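Local atomic coordinates of putative uncharacterized protein gbs1890 (Streptococcus agalactiae NEM316, PDB entry 4TKZ), a protein that probably takes part in sugar uptake as an EIIA component of the phosphotransferase system, relaying phosphoryl groups in the cytoplasm. Residues 2-7 against 94-99. Residues are numbered along the deposited sequence; the frame is centred on the assembly and turned at random.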
ATOM      1  N   ILE A   2      15.373  -7.248 -13.335  1.00 25.39           N
ATOM      2  CA  ILE A   2      14.188  -7.817 -12.701  1.00 24.99           C
ATOM      3  C   ILE A   2      13.028  -6.869 -12.954  1.00 24.10           C
ATOM      4  O   ILE A   2      13.057  -5.722 -12.509  1.00 24.32           O
ATOM      5  CB  ILE A   2      14.387  -8.007 -11.184  1.00 20.53           C
ATOM      6  CG1 ILE A   2      15.448  -9.079 -10.918  1.00 24.56           C
ATOM      7  CG2 ILE A   2      13.072  -8.389 -10.515  1.00 22.18           C
ATOM      8  CD1 ILE A   2      16.062  -9.034  -9.518  1.00 27.15           C
ATOM      9  N   LYS A   3      12.023  -7.324 -13.696  1.00 23.24           N
ATOM     10  CA  LYS A   3      10.867  -6.480 -13.989  1.00 19.21           C
ATOM     11  C   LYS A   3       9.872  -6.484 -12.827  1.00 22.39           C
ATOM     12  O   LYS A   3       9.558  -7.539 -12.269  1.00 18.15           O
ATOM     13  CB  LYS A   3      10.179  -6.922 -15.290  1.00 16.72           C
ATOM     14  CG  LYS A   3       8.989  -6.044 -15.655  1.00 21.43           C
ATOM     15  CD  LYS A   3       8.399  -6.389 -17.002  1.00 19.60           C
ATOM     16  CE  LYS A   3       7.133  -5.588 -17.249  1.00 16.85           C
ATOM     17  NZ  LYS A   3       6.745  -5.591 -18.694  1.00 21.40           N
ATOM     18  N   ILE A   4       9.383  -5.300 -12.463  1.00 22.60           N
ATOM     19  CA  ILE A   4       8.427  -5.151 -11.363  1.00 17.59           C
ATOM     20  C   ILE A   4       7.041  -4.864 -11.913  1.00 23.26           C
ATOM     21  O   ILE A   4       6.849  -3.893 -12.646  1.00 21.70           O
ATOM     22  CB  ILE A   4       8.864  -4.001 -10.418  1.00 16.54           C
ATOM     23  CG1 ILE A   4      10.209  -4.336  -9.787  1.00 17.15           C
ATOM     24  CG2 ILE A   4       7.825  -3.749  -9.317  1.00 18.30           C
ATOM     25  CD1 ILE A   4      10.816  -3.187  -8.993  1.00 15.78           C
ATOM     26  N   ILE A   5       6.075  -5.710 -11.562  1.00 14.61           N
ATOM     27  CA  ILE A   5       4.717  -5.520 -12.037  1.00 15.38           C
ATOM     28  C   ILE A   5       3.777  -5.365 -10.858  1.00 18.83           C
ATOM     29  O   ILE A   5       3.714  -6.227  -9.970  1.00 20.43           O
ATOM     30  CB  ILE A   5       4.264  -6.716 -12.899  1.00 16.64           C
ATOM     31  CG1 ILE A   5       5.253  -6.938 -14.038  1.00 17.07           C
ATOM     32  CG2 ILE A   5       2.859  -6.490 -13.455  1.00 16.90           C
ATOM     33  CD1 ILE A   5       4.885  -8.142 -14.946  1.00 14.14           C
ATOM     34  N   ILE A   6       3.038  -4.264 -10.858  1.00 18.79           N
ATOM     35  CA  ILE A   6       2.078  -3.982  -9.803  1.00 19.97           C
ATOM     36  C   ILE A   6       0.655  -4.237 -10.286  1.00 21.79           C
ATOM     37  O   ILE A   6       0.185  -3.585 -11.235  1.00 20.70           O
ATOM     38  CB  ILE A   6       2.185  -2.514  -9.359  1.00 19.70           C
ATOM     39  CG1 ILE A   6       3.607  -2.186  -8.895  1.00 16.79           C
ATOM     40  CG2 ILE A   6       1.202  -2.217  -8.225  1.00 18.79           C
ATOM     41  CD1 ILE A   6       3.826  -0.691  -8.613  1.00 19.10           C
ATOM     42  N   VAL A   7      -0.030  -5.178  -9.638  1.00 16.80           N
ATOM     43  CA  VAL A   7      -1.419  -5.468  -9.970  1.00 17.08           C
ATOM     44  C   VAL A   7      -2.289  -5.248  -8.748  1.00 14.50           C
ATOM     45  O   VAL A   7      -2.067  -5.867  -7.706  1.00 13.21           O
ATOM     46  CB  VAL A   7      -1.600  -6.929 -10.444  1.00 17.95           C
ATOM     47  CG1 VAL A   7      -2.930  -7.075 -11.160  1.00 17.75           C
ATOM     48  CG2 VAL A   7      -0.449  -7.333 -11.337  1.00 15.30           C
ATOM     49  N   SER A  94       6.930   0.529   1.148  1.00 17.27           N
ATOM     50  CA  SER A  94       8.189  -0.094   1.553  1.00 16.98           C
ATOM     51  C   SER A  94       8.552  -1.249   0.620  1.00 15.18           C
ATOM     52  O   SER A  94       9.711  -1.387   0.211  1.00 19.76           O
ATOM     53  CB  SER A  94       8.084  -0.635   2.982  1.00 19.98           C
ATOM     54  OG  SER A  94       8.067   0.411   3.937  1.00 22.82           O
ATOM     55  N   MET A  95       7.560  -2.074   0.318  1.00 19.46           N
ATOM     56  CA  MET A  95       7.743  -3.222  -0.576  1.00 14.61           C
ATOM     57  C   MET A  95       8.240  -2.729  -1.932  1.00 17.81           C
ATOM     58  O   MET A  95       9.219  -3.250  -2.483  1.00 17.20           O
ATOM     59  CB  MET A  95       6.421  -3.982  -0.724  1.00 19.47           C
ATOM     60  CG  MET A  95       6.543  -5.283  -1.472  1.00 21.78           C
ATOM     61  SD  MET A  95       4.962  -6.125  -1.567  1.00 17.93           S
ATOM     62  CE  MET A  95       4.829  -6.784   0.093  1.00 16.08           C
ATOM     63  N   LEU A  96       7.587  -1.694  -2.452  1.00 17.08           N
ATOM     64  CA  LEU A  96       7.927  -1.154  -3.769  1.00 17.56           C
ATOM     65  C   LEU A  96       9.298  -0.495  -3.795  1.00 17.48           C
ATOM     66  O   LEU A  96      10.097  -0.726  -4.707  1.00 19.23           O
ATOM     67  CB  LEU A  96       6.865  -0.146  -4.226  1.00 16.22           C
ATOM     68  CG  LEU A  96       7.072   0.461  -5.612  1.00 16.26           C
ATOM     69  CD1 LEU A  96       7.297  -0.618  -6.695  1.00 20.35           C
ATOM     70  CD2 LEU A  96       5.866   1.325  -5.960  1.00 17.58           C
ATOM     71  N   MET A  97       9.577   0.338  -2.800  1.00 20.17           N
ATOM     72  CA  MET A  97      10.856   1.031  -2.782  1.00 17.46           C
ATOM     73  C   MET A  97      12.012   0.035  -2.666  1.00 18.51           C
ATOM     74  O   MET A  97      13.036   0.180  -3.334  1.00 18.38           O
ATOM     75  CB  MET A  97      10.897   2.066  -1.653  1.00 18.15           C
ATOM     76  CG  MET A  97       9.935   3.256  -1.831  1.00 23.49           C
ATOM     77  SD  MET A  97      10.063   4.121  -3.416  1.00 22.99           S
ATOM     78  CE  MET A  97      11.794   4.600  -3.377  1.00 22.53           C
ATOM     79  N   GLU A  98      11.840  -0.993  -1.846  1.00 19.05           N
ATOM     80  CA  GLU A  98      12.903  -1.983  -1.670  1.00 22.50           C
ATOM     81  C   GLU A  98      13.195  -2.727  -2.965  1.00 19.81           C
ATOM     82  O   GLU A  98      14.356  -2.934  -3.329  1.00 20.93           O
ATOM     83  CB  GLU A  98      12.546  -2.995  -0.579  1.00 21.01           C
ATOM     84  CG  GLU A  98      13.758  -3.825  -0.129  1.00 17.33           C
ATOM     85  CD  GLU A  98      14.813  -2.961   0.564  1.00 24.79           C
ATOM     86  OE1 GLU A  98      14.612  -2.628   1.742  1.00 27.84           O
ATOM     87  OE2 GLU A  98      15.834  -2.614  -0.068  1.00 24.29           O
ATOM     88  N   ALA A  99      12.139  -3.131  -3.663  1.00 23.98           N
ATOM     89  CA  ALA A  99      12.321  -3.859  -4.913  1.00 21.23           C
ATOM     90  C   ALA A  99      13.087  -2.992  -5.910  1.00 22.78           C
ATOM     91  O   ALA A  99      14.045  -3.449  -6.548  1.00 22.40           O
ATOM     92  CB  ALA A  99      10.978  -4.299  -5.486  1.00 22.62           C
TER
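The backbone bond from Glu98 N to Ser94 O, 3.0 Å long, closes the helical turn around Leu96. The next one, from Ala99 N to Met95 O, holds Ala99. Leu96 and Ala99 are the helix residues that meet Ile4 and Ile6. The contact between the two segments is wholly apolar and buried. Ile4 touches both helix residues. Its CG1 branch stands anti to the carbonyl carbon and runs on extended to CD1 (chi2 172°). That methyl ends against the helix backbone, 3.7 Å from Ala99 CB and 3.8 Å from Ala99 C. The other branch of Ile4 turns to Leu96, with CG2 4.1 Å from Leu96 CD1.

Leu96 has CG anti to its own N (chi1 -178°), which brings CD1 and CD2 within reach of the isoleucines. The side chains of Ile6 and Leu96 cross at about a right angle, and Ile6 CD1 meets both methyls of Leu96. It lies 3.9 Å from Leu96 CD2 and 4.0 Å from Leu96 CD1. Leu96 CD1 is therefore shared by Ile4 and Ile6.

Ile5 and Val7 alternate to the other side of the strand and pack on helix 41-52. Ile6 also touches helix 12-24, beside helix 93-102. Met95 leans on helix 110-122 and on Ile124 of the second subunit.

Strand 3-7 and helix 94-99 run nearly antiparallel, at 164°, with their axes 10.4 Å apart at closest. This is the layered packing of a three-layer alpha/beta/alpha fold, in which helices cover both faces of a parallel sheet of strand order 2-1-3-4, as in the EIIA domains of the mannose family.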